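Local coordinates for nicotinate-nucleotide pyrophosphorylase (PDB 2I14), which probably catalyses the ATP-dependent transfer of phosphoribose to nicotinate, making nicotinate mononucleotide on the way to NAD(+), at residues A[41-52]-A[90-101]; A[325-333]-A[340-348]. All coordinates share one frame; numbering follows the deposited sequence.

Two antiparallel contacts follow one another along the chain. Interaction 1 comes first: pairing segment 41-52 with 90-101 closes a loop of 37 residues, all within the N-terminal domain. Interaction 2 opens long after it, beyond the parallel strands of the middle of the chain, where strand 328-333 and strand 338-342 form a hairpin with a zinc site nearby. The two loops therefore lie in series, neither enclosing nor crossing the other. In space they share a single antiparallel sheet, and they meet directly: Glu98 OE2 forms a salt bridge with Arg327 NH2 at 2.6 Å, and Glu92 packs on Val340. The zinc-bearing C-terminal part is thus tied to the N-terminal domain.

Interaction 1 of 2, residues A[41-52]-A[90-101]; sequences RKKVLADVTTTS and PYEPVLQIEGDY
Asp47 lies alongside Gln96 with both side chains pointing the same way, on the face of the sheet that also carries Leu45 and Glu98. Gln96 NE2 gives a hydrogen bond of 2.9 Å to Asp47 OD1, using that oxygen's syn lone pair, and the acceptor sits within the plane of the amide. The other carboxylate oxygen, OD2, touches Pro93 CB and has a weak, long ion pair with Lys323. An alanine here would leave Gln96 NE2 without this acceptor, and the buried amide would probably be freer to turn. Leu45 has CG anti to its backbone N (chi1 -180°), which brings CD1 between Gln96 CB and Glu98 CB, each 4.0 Å from it.

Along the backbone, Val44 and Gly99 exchange two N-H to O bonds, as do Ala46 and Ile97. Gly99 has a positive phi at which a CB would be jammed against the preceding carbonyl oxygen, so a residue without a side chain suits the corner. Next to it Asp100 serves two partners: OD2 accepts Lys42 N at 3.0 Å from above the carboxylate plane, while OD1 forms a salt bridge with Arg41 NE, lying over one face of the guanidinium. Asp100 is also the N-cap of helix 101-104. At the other end Val48 O accepts Val94 N at 2.9 Å, while Val48 N reaches Leu95 O only weakly. Val48 CG1 meets Val94 CG2 at 3.8 Å.

Strand 43-49 is flanked by strand 307-313 on one edge and 95-98 on the other, with 77-81 beyond. Phe104 of helix 101-104 covers Val44 and Ile97, Tyr101 packs on helix 26-37, and Lys42 NZ bonds Thr189 O of a second subunit.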
loop_
_atom_site.group_PDB
_atom_site.type_symbol
_atom_site.label_atom_id
_atom_site.label_comp_id
_atom_site.label_asym_id
_atom_site.label_seq_id
_atom_site.Cartn_x
_atom_site.Cartn_y
_atom_site.Cartn_z
ATOM N N ARG A 41 28.143 -41.826 -25.336
ATOM C CA ARG A 41 27.136 -41.543 -26.347
ATOM C C ARG A 41 25.826 -42.245 -26.002
ATOM O O ARG A 41 25.815 -43.418 -25.628
ATOM C CB ARG A 41 27.634 -42.016 -27.717
ATOM C CG ARG A 41 29.122 -41.756 -27.979
ATOM C CD ARG A 41 29.445 -40.277 -28.170
ATOM N NE ARG A 41 28.818 -39.725 -29.372
ATOM C CZ ARG A 41 29.170 -38.576 -29.940
ATOM N NH1 ARG A 41 30.151 -37.847 -29.420
ATOM N NH2 ARG A 41 28.537 -38.152 -31.027
ATOM N N LYS A 42 24.721 -41.516 -26.119
ATOM C CA LYS A 42 23.404 -42.077 -25.839
ATOM C C LYS A 42 22.262 -41.162 -26.290
ATOM O O LYS A 42 22.394 -39.935 -26.311
ATOM C CB LYS A 42 23.259 -42.403 -24.352
ATOM C CG LYS A 42 23.540 -41.251 -23.420
ATOM C CD LYS A 42 23.098 -41.594 -22.001
ATOM C CE LYS A 42 23.825 -42.811 -21.447
ATOM N NZ LYS A 42 23.305 -43.179 -20.104
ATOM N N LYS A 43 21.144 -41.787 -26.654
ATOM C CA LYS A 43 19.957 -41.081 -27.131
ATOM C C LYS A 43 19.160 -40.461 -25.985
ATOM O O LYS A 43 18.883 -41.113 -24.973
ATOM C CB LYS A 43 19.054 -42.043 -27.922
ATOM C CG LYS A 43 18.900 -41.746 -29.429
ATOM C CD LYS A 43 20.211 -41.879 -30.220
ATOM C CE LYS A 43 19.967 -42.213 -31.706
ATOM N NZ LYS A 43 19.101 -41.237 -32.458
ATOM N N VAL A 44 18.798 -39.192 -26.158
ATOM C CA VAL A 44 18.029 -38.458 -25.165
ATOM C C VAL A 44 16.982 -37.592 -25.849
ATOM O O VAL A 44 17.132 -37.206 -27.011
ATOM C CB VAL A 44 18.920 -37.521 -24.319
ATOM C CG1 VAL A 44 19.869 -38.333 -23.453
ATOM C CG2 VAL A 44 19.697 -36.573 -25.239
ATOM N N LEU A 45 15.914 -37.301 -25.117
ATOM C CA LEU A 45 14.854 -36.447 -25.618
ATOM C C LEU A 45 14.840 -35.221 -24.718
ATOM O O LEU A 45 14.645 -35.330 -23.504
ATOM C CB LEU A 45 13.501 -37.157 -25.552
ATOM C CG LEU A 45 12.290 -36.355 -26.057
ATOM C CD1 LEU A 45 12.540 -35.874 -27.469
ATOM C CD2 LEU A 45 11.039 -37.215 -25.995
ATOM N N ALA A 46 15.080 -34.060 -25.312
ATOM C CA ALA A 46 15.086 -32.818 -24.559
ATOM C C ALA A 46 13.802 -32.028 -24.848
ATOM O O ALA A 46 13.250 -32.071 -25.949
ATOM C CB ALA A 46 16.333 -31.991 -24.907
ATOM N N ASP A 47 13.335 -31.322 -23.823
ATOM C CA ASP A 47 12.126 -30.516 -23.877
ATOM C C ASP A 47 12.468 -29.037 -23.773
ATOM O O ASP A 47 13.466 -28.654 -23.150
ATOM C CB ASP A 47 11.230 -30.870 -22.687
ATOM C CG ASP A 47 9.949 -31.576 -23.091
ATOM O OD1 ASP A 47 9.865 -32.012 -24.262
ATOM O OD2 ASP A 47 9.035 -31.704 -22.231
ATOM N N VAL A 48 11.636 -28.203 -24.386
ATOM C CA VAL A 48 11.815 -26.764 -24.302
ATOM C C VAL A 48 10.523 -26.190 -23.727
ATOM O O VAL A 48 9.448 -26.334 -24.320
ATOM C CB VAL A 48 12.099 -26.145 -25.663
ATOM C CG1 VAL A 48 12.086 -24.646 -25.543
ATOM C CG2 VAL A 48 13.457 -26.588 -26.150
ATOM N N THR A 49 10.627 -25.574 -22.552
ATOM C CA THR A 49 9.463 -24.977 -21.876
ATOM C C THR A 49 9.858 -23.741 -21.060
ATOM O O THR A 49 10.982 -23.258 -21.134
ATOM C CB THR A 49 8.835 -25.956 -20.867
ATOM O OG1 THR A 49 9.787 -26.193 -19.826
ATOM C CG2 THR A 49 8.491 -27.292 -21.519
ATOM N N THR A 50 8.908 -23.229 -20.298
ATOM C CA THR A 50 9.152 -22.100 -19.401
ATOM C C THR A 50 8.285 -22.429 -18.226
ATOM O O THR A 50 7.232 -23.054 -18.381
ATOM C CB THR A 50 8.653 -20.716 -19.904
ATOM O OG1 THR A 50 7.242 -20.761 -20.141
ATOM C CG2 THR A 50 9.338 -20.324 -21.153
ATOM N N THR A 51 8.723 -22.002 -17.053
ATOM C CA THR A 51 7.961 -22.252 -15.839
ATOM C C THR A 51 7.134 -21.015 -15.566
ATOM O O THR A 51 6.318 -20.988 -14.652
ATOM C CB THR A 51 8.888 -22.516 -14.643
ATOM O OG1 THR A 51 9.827 -21.442 -14.531
ATOM C CG2 THR A 51 9.637 -23.832 -14.826
ATOM N N SER A 52 7.349 -19.994 -16.386
ATOM C CA SER A 52 6.624 -18.743 -16.246
ATOM C C SER A 52 6.754 -17.917 -17.509
ATOM O O SER A 52 7.630 -18.148 -18.332
ATOM C CB SER A 52 7.221 -17.935 -15.107
ATOM O OG SER A 52 8.522 -17.505 -15.488
ATOM N N PRO A 90 2.938 -22.180 -19.739
ATOM C CA PRO A 90 4.072 -22.734 -18.997
ATOM C C PRO A 90 3.934 -24.247 -18.882
ATOM O O PRO A 90 2.834 -24.779 -18.921
ATOM C CB PRO A 90 3.960 -22.038 -17.649
ATOM C CG PRO A 90 3.364 -20.705 -18.012
ATOM C CD PRO A 90 2.286 -21.095 -18.980
ATOM N N TYR A 91 5.059 -24.931 -18.754
ATOM C CA TYR A 91 5.092 -26.388 -18.612
ATOM C C TYR A 91 4.706 -27.182 -19.842
ATOM O O TYR A 91 4.789 -28.403 -19.847
ATOM C CB TYR A 91 4.256 -26.827 -17.406
ATOM C CG TYR A 91 4.820 -26.272 -16.120
ATOM C CD1 TYR A 91 4.563 -24.951 -15.733
ATOM C CD2 TYR A 91 5.692 -27.028 -15.345
ATOM C CE1 TYR A 91 5.170 -24.394 -14.607
ATOM C CE2 TYR A 91 6.310 -26.485 -14.214
ATOM C CZ TYR A 91 6.049 -25.164 -13.850
ATOM O OH TYR A 91 6.696 -24.610 -12.765
ATOM N N GLU A 92 4.304 -26.479 -20.890
ATOM C CA GLU A 92 3.959 -27.132 -22.140
ATOM C C GLU A 92 5.147 -27.046 -23.100
ATOM O O GLU A 92 5.576 -25.946 -23.477
ATOM C CB GLU A 92 2.765 -26.448 -22.795
ATOM C CG GLU A 92 1.535 -26.390 -21.950
ATOM C CD GLU A 92 0.460 -25.545 -22.598
ATOM O OE1 GLU A 92 0.785 -24.856 -23.600
ATOM O OE2 GLU A 92 -0.698 -25.566 -22.098
ATOM N N PRO A 93 5.703 -28.200 -23.496
ATOM C CA PRO A 93 6.837 -28.201 -24.424
ATOM C C PRO A 93 6.434 -27.571 -25.753
ATOM O O PRO A 93 5.457 -27.967 -26.373
ATOM C CB PRO A 93 7.166 -29.685 -24.566
ATOM C CG PRO A 93 5.852 -30.351 -24.304
ATOM C CD PRO A 93 5.331 -29.573 -23.128
ATOM N N VAL A 94 7.183 -26.575 -26.185
ATOM C CA VAL A 94 6.871 -25.922 -27.432
ATOM C C VAL A 94 7.744 -26.495 -28.540
ATOM O O VAL A 94 7.504 -26.244 -29.724
ATOM C CB VAL A 94 7.106 -24.413 -27.319
ATOM C CG1 VAL A 94 6.168 -23.816 -26.284
ATOM C CG2 VAL A 94 8.556 -24.143 -26.959
ATOM N N LEU A 95 8.756 -27.269 -28.150
ATOM C CA LEU A 95 9.682 -27.894 -29.102
ATOM C C LEU A 95 10.523 -28.967 -28.407
ATOM O O LEU A 95 11.002 -28.759 -27.290
ATOM C CB LEU A 95 10.587 -26.826 -29.725
ATOM C CG LEU A 95 11.730 -27.300 -30.629
ATOM C CD1 LEU A 95 12.216 -26.148 -31.503
ATOM C CD2 LEU A 95 12.866 -27.850 -29.774
ATOM N N GLN A 96 10.694 -30.109 -29.068
ATOM C CA GLN A 96 11.477 -31.209 -28.510
ATOM C C GLN A 96 12.623 -31.576 -29.442
ATOM O O GLN A 96 12.613 -31.219 -30.619
ATOM C CB GLN A 96 10.584 -32.429 -28.288
ATOM C CG GLN A 96 9.396 -32.144 -27.401
ATOM C CD GLN A 96 8.484 -33.348 -27.230
ATOM O OE1 GLN A 96 7.933 -33.868 -28.205
ATOM N NE2 GLN A 96 8.314 -33.796 -25.983
ATOM N N ILE A 97 13.626 -32.260 -28.910
ATOM C CA ILE A 97 14.746 -32.684 -29.726
ATOM C C ILE A 97 15.195 -34.060 -29.290
ATOM O O ILE A 97 15.314 -34.340 -28.093
ATOM C CB ILE A 97 15.939 -31.750 -29.613
ATOM C CG1 ILE A 97 15.556 -30.349 -30.072
ATOM C CG2 ILE A 97 17.068 -32.271 -30.488
ATOM C CD1 ILE A 97 16.718 -29.377 -30.055
ATOM N N GLU A 98 15.444 -34.928 -30.262
ATOM C CA GLU A 98 15.877 -36.274 -29.948
ATOM C C GLU A 98 17.217 -36.597 -30.591
ATOM O O GLU A 98 17.470 -36.244 -31.743
ATOM C CB GLU A 98 14.816 -37.264 -30.400
ATOM C CG GLU A 98 14.891 -38.571 -29.670
ATOM C CD GLU A 98 13.629 -39.382 -29.822
ATOM O OE1 GLU A 98 13.544 -40.465 -29.197
ATOM O OE2 GLU A 98 12.725 -38.934 -30.567
ATOM N N GLY A 99 18.083 -37.254 -29.827
ATOM C CA GLY A 99 19.386 -37.611 -30.347
ATOM C C GLY A 99 20.454 -37.689 -29.281
ATOM O O GLY A 99 20.169 -37.646 -28.082
ATOM N N ASP A 100 21.696 -37.816 -29.729
ATOM C CA ASP A 100 22.827 -37.897 -28.821
ATOM C C ASP A 100 23.077 -36.481 -28.330
ATOM O O ASP A 100 23.370 -35.590 -29.133
ATOM C CB ASP A 100 24.053 -38.421 -29.578
ATOM C CG ASP A 100 25.198 -38.834 -28.651
ATOM O OD1 ASP A 100 26.269 -39.220 -29.176
ATOM O OD2 ASP A 100 25.028 -38.780 -27.411
ATOM N N TYR A 101 22.946 -36.263 -27.022
ATOM C CA TYR A 101 23.168 -34.929 -26.479
ATOM C C TYR A 101 24.507 -34.413 -26.975
ATOM O O TYR A 101 24.673 -33.218 -27.221
ATOM C CB TYR A 101 23.180 -34.921 -24.949
ATOM C CG TYR A 101 23.358 -33.521 -24.411
ATOM C CD1 TYR A 101 22.309 -32.610 -24.449
ATOM C CD2 TYR A 101 24.603 -33.068 -23.962
ATOM C CE1 TYR A 101 22.491 -31.281 -24.063
ATOM C CE2 TYR A 101 24.798 -31.740 -23.574
ATOM C CZ TYR A 101 23.736 -30.854 -23.631
ATOM O OH TYR A 101 23.905 -29.534 -23.282
#

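Interaction 2 of 2, residues A[325-333]-A[340-348]; sequences SGRKQVYRC and VVPANKKLE. With ZN (zinc ion), chain G.
Gln329 and Val341 face each other as a hydrogen-bonded antiparallel pair, and their backbone bonds set the register of this hairpin. Val341 N reaches Gln329 O at 2.9 Å, and Gln329 N reaches Val341 O at 3.0 Å, both nearly straight. A third bond, Ala343 N to Arg327 O at 3.0 Å, lies on a lone pair in the carbonyl plane and carries the pairing past Pro342. The proline fits here because the intervening position is a non-hydrogen-bonded one, which asks for no N-H toward strand 328-333; it also begins a type I turn ending at Lys345.

Aromatic contact is centred on Tyr331, which supplies a broad flat surface for the returning chain. With CG anti to the carbonyl carbon (chi1 -65°), the ring reaches across to Leu347, whose CB stands over one face, 3.9 Å from the ring centroid and 18° off the normal, in a CH-pi contact. Leu347 CD1 touches Tyr331 CD1 at 3.7 Å. Val341 CG2 approaches Tyr331 CE1 at 3.5 Å, the two side chains crossing at about a right angle. The phenolic end lies near the backbone of Lys345 and Lys346.

Apolar packing alone joins Val330 and Val340, which run side by side. Their compact branched side chains suit a paired position on a strand. Arg327 uses its aliphatic part, CG resting 3.7 Å from Ala343 CB.

Metal binding follows along the same strand: Cys333 SG holds the zinc ion at 2.4 Å, in a site completed by His337, Cys350 and Cys353.

Strand 328-333 has strand 357-365 on its other edge, where Leu360 meets Val330 and Pro359 meets Tyr331. Strand 338-342 is outermost within the chain, and Trp259 of a third subunit packs on Val340 and Pro342.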
loop_
_atom_site.group_PDB
_atom_site.type_symbol
_atom_site.label_atom_id
_atom_site.label_comp_id
_atom_site.label_asym_id
_atom_site.label_seq_id
_atom_site.Cartn_x
_atom_site.Cartn_y
_atom_site.Cartn_z
ATOM N N SER A 325 9.003 -34.872 -16.277
ATOM C CA SER A 325 9.712 -35.977 -16.898
ATOM C C SER A 325 8.924 -36.720 -17.962
ATOM O O SER A 325 7.698 -36.789 -17.907
ATOM C CB SER A 325 10.136 -36.962 -15.805
ATOM O OG SER A 325 11.336 -37.636 -16.137
ATOM N N GLY A 326 9.641 -37.275 -18.934
ATOM C CA GLY A 326 8.999 -38.054 -19.983
ATOM C C GLY A 326 8.688 -37.378 -21.301
ATOM O O GLY A 326 8.655 -36.153 -21.391
ATOM N N ARG A 327 8.463 -38.201 -22.325
ATOM C CA ARG A 327 8.130 -37.734 -23.673
ATOM C C ARG A 327 6.634 -37.472 -23.714
ATOM O O ARG A 327 5.844 -38.381 -23.473
ATOM C CB ARG A 327 8.471 -38.801 -24.715
ATOM C CG ARG A 327 7.759 -38.615 -26.057
ATOM C CD ARG A 327 7.853 -39.871 -26.918
ATOM N NE ARG A 327 9.212 -40.095 -27.403
ATOM C CZ ARG A 327 9.793 -39.374 -28.355
ATOM N NH1 ARG A 327 9.133 -38.383 -28.942
ATOM N NH2 ARG A 327 11.043 -39.631 -28.706
ATOM N N LYS A 328 6.232 -36.245 -24.022
ATOM C CA LYS A 328 4.809 -35.953 -24.037
ATOM C C LYS A 328 4.257 -35.139 -25.193
ATOM O O LYS A 328 4.994 -34.654 -26.053
ATOM C CB LYS A 328 4.416 -35.296 -22.716
ATOM C CG LYS A 328 4.287 -36.293 -21.565
ATOM C CD LYS A 328 5.632 -36.898 -21.130
ATOM C CE LYS A 328 5.490 -38.293 -20.472
ATOM N NZ LYS A 328 5.165 -39.412 -21.417
ATOM N N GLN A 329 2.933 -35.013 -25.196
ATOM C CA GLN A 329 2.214 -34.271 -26.222
ATOM C C GLN A 329 1.200 -33.344 -25.577
ATOM O O GLN A 329 0.737 -33.595 -24.467
ATOM C CB GLN A 329 1.480 -35.232 -27.167
ATOM C CG GLN A 329 2.040 -35.270 -28.590
ATOM C CD GLN A 329 1.717 -34.019 -29.378
ATOM O OE1 GLN A 329 1.959 -32.907 -28.927
ATOM N NE2 GLN A 329 1.176 -34.200 -30.564
ATOM N N VAL A 330 0.866 -32.270 -26.284
ATOM C CA VAL A 330 -0.100 -31.290 -25.814
ATOM C C VAL A 330 -1.297 -31.273 -26.754
ATOM O O VAL A 330 -1.160 -30.981 -27.939
ATOM C CB VAL A 330 0.510 -29.866 -25.770
ATOM C CG1 VAL A 330 1.633 -29.803 -24.762
ATOM C CG2 VAL A 330 1.048 -29.492 -27.114
ATOM N N TYR A 331 -2.473 -31.596 -26.225
ATOM C CA TYR A 331 -3.691 -31.612 -27.032
ATOM C C TYR A 331 -4.519 -30.356 -26.816
ATOM O O TYR A 331 -4.784 -29.958 -25.690
ATOM C CB TYR A 331 -4.531 -32.866 -26.741
ATOM C CG TYR A 331 -3.826 -34.139 -27.158
ATOM C CD1 TYR A 331 -2.835 -34.703 -26.356
ATOM C CD2 TYR A 331 -4.088 -34.734 -28.390
ATOM C CE1 TYR A 331 -2.116 -35.824 -26.766
ATOM C CE2 TYR A 331 -3.374 -35.859 -28.811
ATOM C CZ TYR A 331 -2.389 -36.398 -27.992
ATOM O OH TYR A 331 -1.678 -37.512 -28.390
ATOM N N ARG A 332 -4.913 -29.732 -27.920
ATOM C CA ARG A 332 -5.683 -28.508 -27.883
ATOM C C ARG A 332 -7.026 -28.722 -28.549
ATOM O O ARG A 332 -7.103 -29.310 -29.622
ATOM C CB ARG A 332 -4.934 -27.414 -28.632
ATOM C CG ARG A 332 -5.416 -26.038 -28.291
ATOM C CD ARG A 332 -5.446 -25.103 -29.479
ATOM N NE ARG A 332 -4.306 -25.250 -30.374
ATOM C CZ ARG A 332 -3.848 -24.277 -31.157
ATOM N NH1 ARG A 332 -4.422 -23.082 -31.138
ATOM N NH2 ARG A 332 -2.839 -24.505 -31.984
ATOM N N CYS A 333 -8.093 -28.252 -27.920
ATOM C CA CYS A 333 -9.399 -28.401 -28.527
ATOM C C CYS A 333 -9.671 -27.075 -29.221
ATOM O O CYS A 333 -8.900 -26.138 -29.080
ATOM C CB CYS A 333 -10.465 -28.671 -27.472
ATOM S SG CYS A 333 -11.121 -27.184 -26.748
ATOM N N VAL A 340 -1.676 -31.245 -21.384
ATOM C CA VAL A 340 -0.395 -31.910 -21.579
ATOM C C VAL A 340 -0.507 -33.292 -20.975
ATOM O O VAL A 340 -0.823 -33.436 -19.795
ATOM C CB VAL A 340 0.757 -31.176 -20.878
ATOM C CG1 VAL A 340 2.021 -32.010 -20.954
ATOM C CG2 VAL A 340 0.975 -29.818 -21.516
ATOM N N VAL A 341 -0.265 -34.311 -21.792
ATOM C CA VAL A 341 -0.345 -35.691 -21.331
ATOM C C VAL A 341 0.837 -36.471 -21.845
ATOM O O VAL A 341 1.533 -36.031 -22.760
ATOM C CB VAL A 341 -1.635 -36.398 -21.825
ATOM C CG1 VAL A 341 -2.855 -35.858 -21.092
ATOM C CG2 VAL A 341 -1.789 -36.204 -23.323
ATOM N N PRO A 342 1.091 -37.637 -21.243
ATOM C CA PRO A 342 2.200 -38.498 -21.647
ATOM C C PRO A 342 1.947 -39.036 -23.057
ATOM O O PRO A 342 0.805 -39.331 -23.408
ATOM C CB PRO A 342 2.176 -39.599 -20.587
ATOM C CG PRO A 342 1.639 -38.893 -19.390
ATOM C CD PRO A 342 0.501 -38.114 -19.984
ATOM N N ALA A 343 2.999 -39.155 -23.861
ATOM C CA ALA A 343 2.865 -39.667 -25.225
ATOM C C ALA A 343 2.342 -41.113 -25.240
ATOM O O ALA A 343 1.746 -41.558 -26.229
ATOM C CB ALA A 343 4.210 -39.590 -25.947
ATOM N N ASN A 344 2.572 -41.831 -24.137
ATOM C CA ASN A 344 2.137 -43.221 -23.976
ATOM C C ASN A 344 0.612 -43.342 -24.021
ATOM O O ASN A 344 0.069 -44.442 -23.992
ATOM C CB ASN A 344 2.646 -43.784 -22.638
ATOM C CG ASN A 344 4.175 -43.768 -22.523
ATOM O OD1 ASN A 344 4.809 -42.704 -22.532
ATOM N ND2 ASN A 344 4.770 -44.957 -22.407
ATOM N N LYS A 345 -0.070 -42.203 -24.076
ATOM C CA LYS A 345 -1.528 -42.164 -24.119
ATOM C C LYS A 345 -1.949 -41.205 -25.228
ATOM O O LYS A 345 -1.149 -40.389 -25.684
ATOM C CB LYS A 345 -2.093 -41.686 -22.774
ATOM C CG LYS A 345 -1.772 -42.594 -21.575
ATOM C CD LYS A 345 -0.292 -42.544 -21.166
ATOM C CE LYS A 345 0.015 -43.508 -20.020
ATOM N NZ LYS A 345 1.463 -43.523 -19.661
ATOM N N LYS A 346 -3.202 -41.293 -25.659
ATOM C CA LYS A 346 -3.681 -40.424 -26.731
ATOM C C LYS A 346 -5.102 -39.923 -26.508
ATOM O O LYS A 346 -6.030 -40.708 -26.297
ATOM C CB LYS A 346 -3.583 -41.161 -28.074
ATOM C CG LYS A 346 -2.175 -41.684 -28.372
ATOM C CD LYS A 346 -2.075 -42.403 -29.699
ATOM C CE LYS A 346 -0.705 -43.035 -29.846
ATOM N NZ LYS A 346 0.394 -42.038 -29.723
ATOM N N LEU A 347 -5.257 -38.602 -26.558
ATOM C CA LEU A 347 -6.550 -37.952 -26.363
ATOM C C LEU A 347 -7.340 -37.842 -27.654
ATOM O O LEU A 347 -6.778 -37.883 -28.749
ATOM C CB LEU A 347 -6.353 -36.546 -25.800
ATOM C CG LEU A 347 -6.273 -36.369 -24.291
ATOM C CD1 LEU A 347 -5.592 -35.054 -23.975
ATOM C CD2 LEU A 347 -7.669 -36.421 -23.704
ATOM N N GLU A 348 -8.651 -37.693 -27.511
ATOM C CA GLU A 348 -9.541 -37.547 -28.652
ATOM C C GLU A 348 -10.693 -36.670 -28.206
ATOM O O GLU A 348 -11.193 -35.838 -28.954
ATOM C CB GLU A 348 -10.051 -38.913 -29.110
ATOM C CG GLU A 348 -10.968 -38.874 -30.332
ATOM C CD GLU A 348 -10.393 -38.086 -31.510
ATOM O OE1 GLU A 348 -10.968 -38.172 -32.620
ATOM O OE2 GLU A 348 -9.380 -37.373 -31.334
HETATM ZN ZN ZN G . -12.480 -27.952 -24.940
#